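Local coordinates for protein Rho guanine nucleotide exchange factor 3 (Mus musculus, PDB 2Z0Q) that acts as a guanine nucleotide exchange factor for the small GTPases RhoA and RhoB, this chain being its DH-PH piece, at residues S302-S314 / H324-L338. Numbering follows the deposited sequence.
Sequences SNNERVKNFFRVS and HSLQANDTFNKQQWL
The amide nitrogen of Gln-327 is gripped by two backbone carbonyls: NE2 gives a straight bond to Lys-308 O (2.9 Å, 167°), lying in the amide plane, and a weak, bent one to Glu-305 O. This ties the loop leading into strand 310-314, and weakly the helical turn 303-306 before it, to strand 324-327; the two strands form the antiparallel hairpin that ends the PH-domain sheet before its C-terminal helix. Glutamine suits the place because its extended chain, with CG anti to the backbone N (chi1 -179°), carries the amide past the strand end while its methylenes cover an aromatic ring. CB sits over the centre of the Phe-310 ring, a CH-pi contact 3.5 Å from the centroid, and the amide plane is turned 33° from the ring. Without that ring, as with an alanine at Phe-310, Gln-327 CB would probably lose the face it rests on and a gap would open beneath it.

On the other face of the hairpin, Phe-311 offers a flat apolar ring to helix 331-338, which closes one end of the PH barrel. Its CZ meets Trp-337 CB at 3.8 Å, Leu-338 CD2 packs on its CB, and Leu-326 CB lies over one ring face toward the rim. Lys-334, long enough to span from helix to strand, gives NZ to Phe-310 O at 2.7 Å and also forms a salt bridge with Asp-285. Asp-330 is the helix N-cap, its short carboxylate well placed for OD1 to accept from Asn-333 N at 2.6 Å. Asn-309 OD1 accepts hydrogen bonds from two waters, one of which also donates to Ala-328 O.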
ATOM      1  N   SER A 302     -19.646  -7.818  19.518  1.00 54.11           N
ATOM      2  CA  SER A 302     -20.393  -7.095  20.537  1.00 52.37           C
ATOM      3  C   SER A 302     -21.418  -6.240  19.795  1.00 51.68           C
ATOM      4  O   SER A 302     -21.134  -5.723  18.711  1.00 50.62           O
ATOM      5  CB  SER A 302     -19.464  -6.216  21.386  1.00 51.97           C
ATOM      6  OG  SER A 302     -19.089  -5.035  20.707  1.00 52.49           O
ATOM      7  N   ASN A 303     -22.606  -6.091  20.368  1.00 50.80           N
ATOM      8  CA  ASN A 303     -23.645  -5.323  19.699  1.00 50.74           C
ATOM      9  C   ASN A 303     -23.179  -3.945  19.263  1.00 49.02           C
ATOM     10  O   ASN A 303     -23.589  -3.458  18.211  1.00 48.49           O
ATOM     11  CB  ASN A 303     -24.913  -5.215  20.571  1.00 53.27           C
ATOM     12  CG  ASN A 303     -24.705  -4.395  21.842  1.00 56.15           C
ATOM     13  OD1 ASN A 303     -24.718  -4.937  22.957  1.00 57.96           O
ATOM     14  ND2 ASN A 303     -24.532  -3.081  21.682  1.00 56.74           N
ATOM     15  N   ASN A 304     -22.313  -3.320  20.055  1.00 46.86           N
ATOM     16  CA  ASN A 304     -21.830  -1.992  19.713  1.00 43.99           C
ATOM     17  C   ASN A 304     -20.914  -2.032  18.512  1.00 40.98           C
ATOM     18  O   ASN A 304     -20.946  -1.125  17.664  1.00 40.13           O
ATOM     19  CB  ASN A 304     -21.117  -1.356  20.913  1.00 46.69           C
ATOM     20  CG  ASN A 304     -22.059  -0.508  21.765  1.00 49.53           C
ATOM     21  OD1 ASN A 304     -23.159  -0.948  22.136  1.00 50.64           O
ATOM     22  ND2 ASN A 304     -21.632   0.715  22.078  1.00 50.18           N
ATOM     23  N   GLU A 305     -20.091  -3.077  18.429  1.00 36.33           N
ATOM     24  CA  GLU A 305     -19.197  -3.192  17.288  1.00 33.17           C
ATOM     25  C   GLU A 305     -20.033  -3.414  16.023  1.00 27.87           C
ATOM     26  O   GLU A 305     -19.709  -2.886  14.985  1.00 24.81           O
ATOM     27  CB  GLU A 305     -18.212  -4.352  17.476  1.00 36.21           C
ATOM     28  CG  GLU A 305     -17.248  -4.188  18.662  1.00 40.46           C
ATOM     29  CD  GLU A 305     -16.492  -5.489  18.999  1.00 43.61           C
ATOM     30  OE1 GLU A 305     -15.806  -6.028  18.106  1.00 46.13           O
ATOM     31  OE2 GLU A 305     -16.580  -5.967  20.155  1.00 45.49           O
ATOM     32  N   ARG A 306     -21.115  -4.184  16.125  1.00 26.78           N
ATOM     33  CA  ARG A 306     -21.956  -4.473  14.950  1.00 25.03           C
ATOM     34  C   ARG A 306     -22.661  -3.270  14.315  1.00 22.75           C
ATOM     35  O   ARG A 306     -22.997  -3.325  13.140  1.00 20.18           O
ATOM     36  CB  ARG A 306     -23.030  -5.504  15.283  1.00 26.64           C
ATOM     37  CG  ARG A 306     -22.498  -6.899  15.516  1.00 31.26           C
ATOM     38  CD  ARG A 306     -23.614  -7.847  15.875  1.00 34.65           C
ATOM     39  NE  ARG A 306     -23.076  -9.123  16.333  1.00 38.44           N
ATOM     40  CZ  ARG A 306     -22.436  -9.989  15.550  1.00 40.70           C
ATOM     41  NH1 ARG A 306     -22.264  -9.711  14.260  1.00 40.65           N
ATOM     42  NH2 ARG A 306     -21.945 -11.126  16.056  1.00 40.90           N
ATOM     43  N   VAL A 307     -22.908  -2.206  15.086  1.00 21.40           N
ATOM     44  CA  VAL A 307     -23.612  -1.045  14.534  1.00 21.27           C
ATOM     45  C   VAL A 307     -22.788   0.230  14.448  1.00 20.84           C
ATOM     46  O   VAL A 307     -23.339   1.313  14.286  1.00 21.67           O
ATOM     47  CB  VAL A 307     -24.899  -0.754  15.325  1.00 19.86           C
ATOM     48  CG1 VAL A 307     -25.799  -1.961  15.263  1.00 19.36           C
ATOM     49  CG2 VAL A 307     -24.558  -0.437  16.805  1.00 22.05           C
ATOM     50  N   LYS A 308     -21.461   0.131  14.541  1.00 21.93           N
ATOM     51  CA  LYS A 308     -20.679   1.360  14.452  1.00 21.48           C
ATOM     52  C   LYS A 308     -19.926   1.487  13.116  1.00 19.50           C
ATOM     53  O   LYS A 308     -19.794   0.523  12.381  1.00 20.56           O
ATOM     54  CB  LYS A 308     -19.687   1.453  15.621  1.00 26.04           C
ATOM     55  CG  LYS A 308     -18.466   0.583  15.495  1.00 31.48           C
ATOM     56  CD  LYS A 308     -17.540   0.751  16.724  1.00 36.59           C
ATOM     57  CE  LYS A 308     -18.322   0.574  18.028  1.00 38.35           C
ATOM     58  NZ  LYS A 308     -17.428   0.292  19.210  1.00 43.96           N
ATOM     59  N   ASN A 309     -19.475   2.695  12.816  1.00 17.94           N
ATOM     60  CA  ASN A 309     -18.684   2.990  11.625  1.00 18.45           C
ATOM     61  C   ASN A 309     -19.392   2.724  10.286  1.00 17.74           C
ATOM     62  O   ASN A 309     -18.773   2.267   9.357  1.00 16.01           O
ATOM     63  CB  ASN A 309     -17.367   2.212  11.674  1.00 20.03           C
ATOM     64  CG  ASN A 309     -16.513   2.624  12.879  1.00 24.16           C
ATOM     65  OD1 ASN A 309     -15.744   1.842  13.426  1.00 28.00           O
ATOM     66  ND2 ASN A 309     -16.679   3.855  13.293  1.00 23.30           N
ATOM     67  N   PHE A 310     -20.671   3.078  10.195  1.00 16.83           N
ATOM     68  CA  PHE A 310     -21.438   2.892   8.966  1.00 16.11           C
ATOM     69  C   PHE A 310     -21.665   4.190   8.209  1.00 16.42           C
ATOM     70  O   PHE A 310     -21.619   5.283   8.775  1.00 15.66           O
ATOM     71  CB  PHE A 310     -22.843   2.331   9.282  1.00 17.24           C
ATOM     72  CG  PHE A 310     -22.935   0.838   9.300  1.00 16.57           C
ATOM     73  CD1 PHE A 310     -22.704   0.114  10.481  1.00 15.54           C
ATOM     74  CD2 PHE A 310     -23.300   0.149   8.149  1.00 14.87           C
ATOM     75  CE1 PHE A 310     -22.840  -1.275  10.502  1.00 16.48           C
ATOM     76  CE2 PHE A 310     -23.438  -1.214   8.155  1.00 16.58           C
ATOM     77  CZ  PHE A 310     -23.209  -1.948   9.339  1.00 18.90           C
ATOM     78  N   PHE A 311     -21.882   4.073   6.901  1.00 15.65           N
ATOM     79  CA  PHE A 311     -22.283   5.243   6.105  1.00 14.56           C
ATOM     80  C   PHE A 311     -23.207   4.695   5.032  1.00 15.79           C
ATOM     81  O   PHE A 311     -23.224   3.491   4.790  1.00 14.95           O
ATOM     82  CB  PHE A 311     -21.092   6.036   5.527  1.00 14.64           C
ATOM     83  CG  PHE A 311     -20.198   5.248   4.607  1.00 14.54           C
ATOM     84  CD1 PHE A 311     -20.402   5.259   3.249  1.00 16.56           C
ATOM     85  CD2 PHE A 311     -19.129   4.514   5.123  1.00 17.15           C
ATOM     86  CE1 PHE A 311     -19.538   4.551   2.381  1.00 17.50           C
ATOM     87  CE2 PHE A 311     -18.268   3.813   4.274  1.00 16.76           C
ATOM     88  CZ  PHE A 311     -18.460   3.830   2.928  1.00 16.61           C
ATOM     89  N   ARG A 312     -23.993   5.572   4.431  1.00 15.73           N
ATOM     90  CA  ARG A 312     -24.948   5.152   3.422  1.00 15.99           C
ATOM     91  C   ARG A 312     -24.650   5.743   2.055  1.00 16.17           C
ATOM     92  O   ARG A 312     -24.313   6.900   1.910  1.00 16.42           O
ATOM     93  CB  ARG A 312     -26.373   5.575   3.848  1.00 15.38           C
ATOM     94  CG  ARG A 312     -27.509   5.004   2.947  1.00 17.65           C
ATOM     95  CD  ARG A 312     -28.926   5.474   3.361  1.00 15.83           C
ATOM     96  NE  ARG A 312     -29.216   5.701   4.792  1.00 22.71           N
ATOM     97  CZ  ARG A 312     -29.625   4.781   5.660  1.00 23.10           C
ATOM     98  NH1 ARG A 312     -29.789   3.515   5.323  1.00 29.16           N
ATOM     99  NH2 ARG A 312     -29.992   5.148   6.853  1.00 23.48           N
ATOM    100  N   VAL A 313     -24.770   4.909   1.045  1.00 16.25           N
ATOM    101  CA  VAL A 313     -24.618   5.358  -0.309  1.00 15.02           C
ATOM    102  C   VAL A 313     -25.907   4.976  -1.028  1.00 16.11           C
ATOM    103  O   VAL A 313     -26.344   3.839  -0.939  1.00 15.84           O
ATOM    104  CB  VAL A 313     -23.446   4.671  -1.026  1.00 18.18           C
ATOM    105  CG1 VAL A 313     -23.499   5.021  -2.444  1.00 22.43           C
ATOM    106  CG2 VAL A 313     -22.079   5.129  -0.426  1.00 20.52           C
ATOM    107  N   SER A 314     -26.521   5.929  -1.732  1.00 17.12           N
ATOM    108  CA  SER A 314     -27.751   5.607  -2.453  1.00 17.52           C
ATOM    109  C   SER A 314     -27.715   6.209  -3.867  1.00 16.76           C
ATOM    110  O   SER A 314     -26.970   7.160  -4.170  1.00 17.26           O
ATOM    111  CB  SER A 314     -28.972   6.076  -1.638  1.00 17.74           C
ATOM    112  OG  SER A 314     -29.110   7.469  -1.681  1.00 23.14           O
ATOM    113  N   HIS A 324     -27.264   1.393  -0.005  1.00 15.25           N
ATOM    114  CA  HIS A 324     -26.349   0.495   0.704  1.00 15.37           C
ATOM    115  C   HIS A 324     -25.878   1.131   2.010  1.00 14.06           C
ATOM    116  O   HIS A 324     -25.483   2.295   2.010  1.00 14.88           O
ATOM    117  CB  HIS A 324     -25.114   0.264  -0.158  1.00 14.74           C
ATOM    118  CG  HIS A 324     -25.425  -0.320  -1.492  1.00 15.73           C
ATOM    119  ND1 HIS A 324     -25.637  -1.667  -1.682  1.00 17.67           N
ATOM    120  CD2 HIS A 324     -25.618   0.271  -2.693  1.00 15.09           C
ATOM    121  CE1 HIS A 324     -25.949  -1.879  -2.951  1.00 17.51           C
ATOM    122  NE2 HIS A 324     -25.945  -0.717  -3.585  1.00 15.82           N
ATOM    123  N   SER A 325     -25.952   0.384   3.106  1.00 14.06           N
ATOM    124  CA  SER A 325     -25.455   0.839   4.420  1.00 14.71           C
ATOM    125  C   SER A 325     -24.191  -0.002   4.557  1.00 15.07           C
ATOM    126  O   SER A 325     -24.285  -1.209   4.657  1.00 13.50           O
ATOM    127  CB  SER A 325     -26.473   0.502   5.516  1.00 16.54           C
ATOM    128  OG  SER A 325     -27.593   1.344   5.337  1.00 18.04           O
ATOM    129  N   LEU A 326     -23.038   0.663   4.559  1.00 13.20           N
ATOM    130  CA  LEU A 326     -21.746  -0.008   4.514  1.00 15.46           C
ATOM    131  C   LEU A 326     -20.935   0.294   5.775  1.00 16.62           C
ATOM    132  O   LEU A 326     -20.910   1.434   6.208  1.00 15.60           O
ATOM    133  CB  LEU A 326     -20.994   0.502   3.267  1.00 15.20           C
ATOM    134  CG  LEU A 326     -21.674   0.281   1.913  1.00 16.97           C
ATOM    135  CD1 LEU A 326     -20.845   0.929   0.790  1.00 18.02           C
ATOM    136  CD2 LEU A 326     -21.790  -1.237   1.655  1.00 17.91           C
ATOM    137  N   GLN A 327     -20.247  -0.712   6.304  1.00 16.02           N
ATOM    138  CA  GLN A 327     -19.471  -0.573   7.538  1.00 17.31           C
ATOM    139  C   GLN A 327     -17.981  -0.649   7.275  1.00 17.42           C
ATOM    140  O   GLN A 327     -17.512  -1.623   6.681  1.00 17.75           O
ATOM    141  CB  GLN A 327     -19.834  -1.678   8.547  1.00 17.78           C
ATOM    142  CG  GLN A 327     -19.063  -1.544   9.871  1.00 17.95           C
ATOM    143  CD  GLN A 327     -19.392  -2.661  10.838  1.00 18.12           C
ATOM    144  OE1 GLN A 327     -19.292  -3.835  10.478  1.00 18.49           O
ATOM    145  NE2 GLN A 327     -19.780  -2.311  12.063  1.00 18.52           N
ATOM    146  N   ALA A 328     -17.261   0.396   7.695  1.00 17.52           N
ATOM    147  CA  ALA A 328     -15.808   0.456   7.522  1.00 18.26           C
ATOM    148  C   ALA A 328     -15.138  -0.332   8.629  1.00 20.63           C
ATOM    149  O   ALA A 328     -15.766  -0.733   9.608  1.00 19.82           O
ATOM    150  CB  ALA A 328     -15.319   1.915   7.527  1.00 19.43           C
ATOM    151  N   ASN A 329     -13.832  -0.530   8.473  1.00 24.18           N
ATOM    152  CA  ASN A 329     -13.056  -1.330   9.395  1.00 28.48           C
ATOM    153  C   ASN A 329     -12.852  -0.720  10.780  1.00 27.96           C
ATOM    154  O   ASN A 329     -12.750  -1.448  11.765  1.00 29.71           O
ATOM    155  CB  ASN A 329     -11.726  -1.670   8.698  1.00 31.31           C
ATOM    156  CG  ASN A 329     -11.943  -2.263   7.287  1.00 36.11           C
ATOM    157  OD1 ASN A 329     -11.281  -1.860   6.324  1.00 39.69           O
ATOM    158  ND2 ASN A 329     -12.873  -3.223   7.166  1.00 36.63           N
ATOM    159  N   ASP A 330     -12.812   0.608  10.852  1.00 27.27           N
ATOM    160  CA  ASP A 330     -12.642   1.335  12.113  1.00 26.76           C
ATOM    161  C   ASP A 330     -12.997   2.806  11.852  1.00 26.57           C
ATOM    162  O   ASP A 330     -13.327   3.191  10.727  1.00 24.52           O
ATOM    163  CB  ASP A 330     -11.184   1.254  12.603  1.00 29.35           C
ATOM    164  CG  ASP A 330     -10.197   1.577  11.504  1.00 30.36           C
ATOM    165  OD1 ASP A 330     -10.386   2.577  10.808  1.00 31.08           O
ATOM    166  OD2 ASP A 330      -9.214   0.826  11.325  1.00 37.31           O
ATOM    167  N   THR A 331     -12.906   3.635  12.886  1.00 27.33           N
ATOM    168  CA  THR A 331     -13.237   5.048  12.733  1.00 27.16           C
ATOM    169  C   THR A 331     -12.399   5.730  11.671  1.00 24.63           C
ATOM    170  O   THR A 331     -12.898   6.503  10.884  1.00 23.61           O
ATOM    171  CB  THR A 331     -13.086   5.816  14.068  1.00 29.12           C
ATOM    172  OG1 THR A 331     -13.863   5.165  15.082  1.00 30.64           O
ATOM    173  CG2 THR A 331     -13.591   7.224  13.910  1.00 31.30           C
ATOM    174  N   PHE A 332     -11.109   5.441  11.634  1.00 25.49           N
ATOM    175  CA  PHE A 332     -10.242   6.058  10.644  1.00 23.73           C
ATOM    176  C   PHE A 332     -10.597   5.666   9.208  1.00 23.12           C
ATOM    177  O   PHE A 332     -10.650   6.516   8.308  1.00 21.87           O
ATOM    178  CB  PHE A 332      -8.781   5.672  10.963  1.00 26.15           C
ATOM    179  CG  PHE A 332      -7.795   6.121   9.934  1.00 28.31           C
ATOM    180  CD1 PHE A 332      -7.560   7.474   9.711  1.00 30.72           C
ATOM    181  CD2 PHE A 332      -7.101   5.189   9.177  1.00 30.28           C
ATOM    182  CE1 PHE A 332      -6.654   7.902   8.747  1.00 29.90           C
ATOM    183  CE2 PHE A 332      -6.200   5.588   8.217  1.00 31.71           C
ATOM    184  CZ  PHE A 332      -5.969   6.960   7.994  1.00 32.85           C
ATOM    185  N   ASN A 333     -10.858   4.377   8.996  1.00 21.51           N
ATOM    186  CA  ASN A 333     -11.216   3.903   7.658  1.00 22.11           C
ATOM    187  C   ASN A 333     -12.553   4.511   7.201  1.00 19.07           C
ATOM    188  O   ASN A 333     -12.735   4.785   6.023  1.00 18.89           O
ATOM    189  CB  ASN A 333     -11.312   2.364   7.632  1.00 21.28           C
ATOM    190  CG  ASN A 333     -11.437   1.800   6.209  1.00 25.36           C
ATOM    191  OD1 ASN A 333     -10.678   2.175   5.301  1.00 27.38           O
ATOM    192  ND2 ASN A 333     -12.388   0.893   6.007  1.00 20.54           N
ATOM    193  N   LYS A 334     -13.488   4.696   8.131  1.00 20.74           N
ATOM    194  CA  LYS A 334     -14.774   5.301   7.755  1.00 18.19           C
ATOM    195  C   LYS A 334     -14.546   6.730   7.265  1.00 18.80           C
ATOM    196  O   LYS A 334     -15.055   7.131   6.214  1.00 16.59           O
ATOM    197  CB  LYS A 334     -15.761   5.308   8.931  1.00 19.67           C
ATOM    198  CG  LYS A 334     -16.975   6.257   8.623  1.00 16.45           C
ATOM    199  CD  LYS A 334     -18.142   6.027   9.584  1.00 17.64           C
ATOM    200  CE  LYS A 334     -19.096   7.255   9.568  1.00 17.06           C
ATOM    201  NZ  LYS A 334     -20.289   6.974  10.427  1.00 17.71           N
ATOM    202  N   GLN A 335     -13.742   7.510   8.002  1.00 18.55           N
ATOM    203  CA  GLN A 335     -13.468   8.875   7.554  1.00 18.73           C
ATOM    204  C   GLN A 335     -12.779   8.898   6.182  1.00 18.51           C
ATOM    205  O   GLN A 335     -13.102   9.745   5.361  1.00 18.15           O
ATOM    206  CB  GLN A 335     -12.604   9.646   8.598  1.00 19.39           C
ATOM    207  CG  GLN A 335     -12.546  11.171   8.347  1.00 20.57           C
ATOM    208  CD  GLN A 335     -13.917  11.840   8.458  1.00 20.35           C
ATOM    209  OE1 GLN A 335     -14.644  11.612   9.427  1.00 22.31           O
ATOM    210  NE2 GLN A 335     -14.262  12.669   7.479  1.00 20.50           N
ATOM    211  N   GLN A 336     -11.838   7.971   5.949  1.00 20.80           N
ATOM    212  CA  GLN A 336     -11.122   7.874   4.669  1.00 21.58           C
ATOM    213  C   GLN A 336     -12.120   7.715   3.524  1.00 20.57           C
ATOM    214  O   GLN A 336     -12.029   8.377   2.504  1.00 20.89           O
ATOM    215  CB  GLN A 336     -10.167   6.669   4.682  1.00 26.78           C
ATOM    216  CG  GLN A 336      -9.074   6.689   5.784  1.00 31.73           C
ATOM    217  CD  GLN A 336      -8.141   5.466   5.707  1.00 35.32           C
ATOM    218  OE1 GLN A 336      -8.572   4.307   5.883  1.00 33.43           O
ATOM    219  NE2 GLN A 336      -6.848   5.722   5.431  1.00 38.32           N
ATOM    220  N   TRP A 337     -13.077   6.806   3.706  1.00 18.62           N
ATOM    221  CA  TRP A 337     -14.127   6.601   2.705  1.00 17.35           C
ATOM    222  C   TRP A 337     -14.959   7.857   2.499  1.00 17.58           C
ATOM    223  O   TRP A 337     -15.225   8.258   1.374  1.00 17.24           O
ATOM    224  CB  TRP A 337     -15.029   5.430   3.108  1.00 17.66           C
ATOM    225  CG  TRP A 337     -14.511   4.111   2.614  1.00 17.60           C
ATOM    226  CD1 TRP A 337     -13.868   3.144   3.334  1.00 19.10           C
ATOM    227  CD2 TRP A 337     -14.567   3.637   1.266  1.00 17.69           C
ATOM    228  NE1 TRP A 337     -13.523   2.091   2.505  1.00 17.97           N
ATOM    229  CE2 TRP A 337     -13.941   2.372   1.239  1.00 17.65           C
ATOM    230  CE3 TRP A 337     -15.088   4.157   0.081  1.00 19.24           C
ATOM    231  CZ2 TRP A 337     -13.823   1.625   0.059  1.00 19.31           C
ATOM    232  CZ3 TRP A 337     -14.969   3.418  -1.089  1.00 20.63           C
ATOM    233  CH2 TRP A 337     -14.341   2.163  -1.083  1.00 19.42           C
ATOM    234  N   LEU A 338     -15.407   8.470   3.591  1.00 18.08           N
ATOM    235  CA  LEU A 338     -16.178   9.702   3.449  1.00 18.55           C
ATOM    236  C   LEU A 338     -15.356  10.773   2.700  1.00 17.58           C
ATOM    237  O   LEU A 338     -15.850  11.406   1.760  1.00 17.14           O
ATOM    238  CB  LEU A 338     -16.580  10.232   4.846  1.00 17.27           C
ATOM    239  CG  LEU A 338     -17.534   9.396   5.691  1.00 20.16           C
ATOM    240  CD1 LEU A 338     -17.929  10.216   6.949  1.00 20.56           C
ATOM    241  CD2 LEU A 338     -18.787   9.068   4.900  1.00 19.19           C
TER
HETATM  242  O   HOH W   1     -22.234  -5.291  11.408  1.00 33.48           O
HETATM  243  O   HOH W   2     -17.165   4.639  15.953  1.00 24.33           O
HETATM  244  O   HOH W   3     -15.785  -0.877  12.452  1.00 27.70           O
HETATM  245  O   HOH W   4     -14.119   2.163  16.011  1.00 38.57           O
HETATM  246  O   HOH W   5     -29.314   1.927   3.109  1.00 19.33           O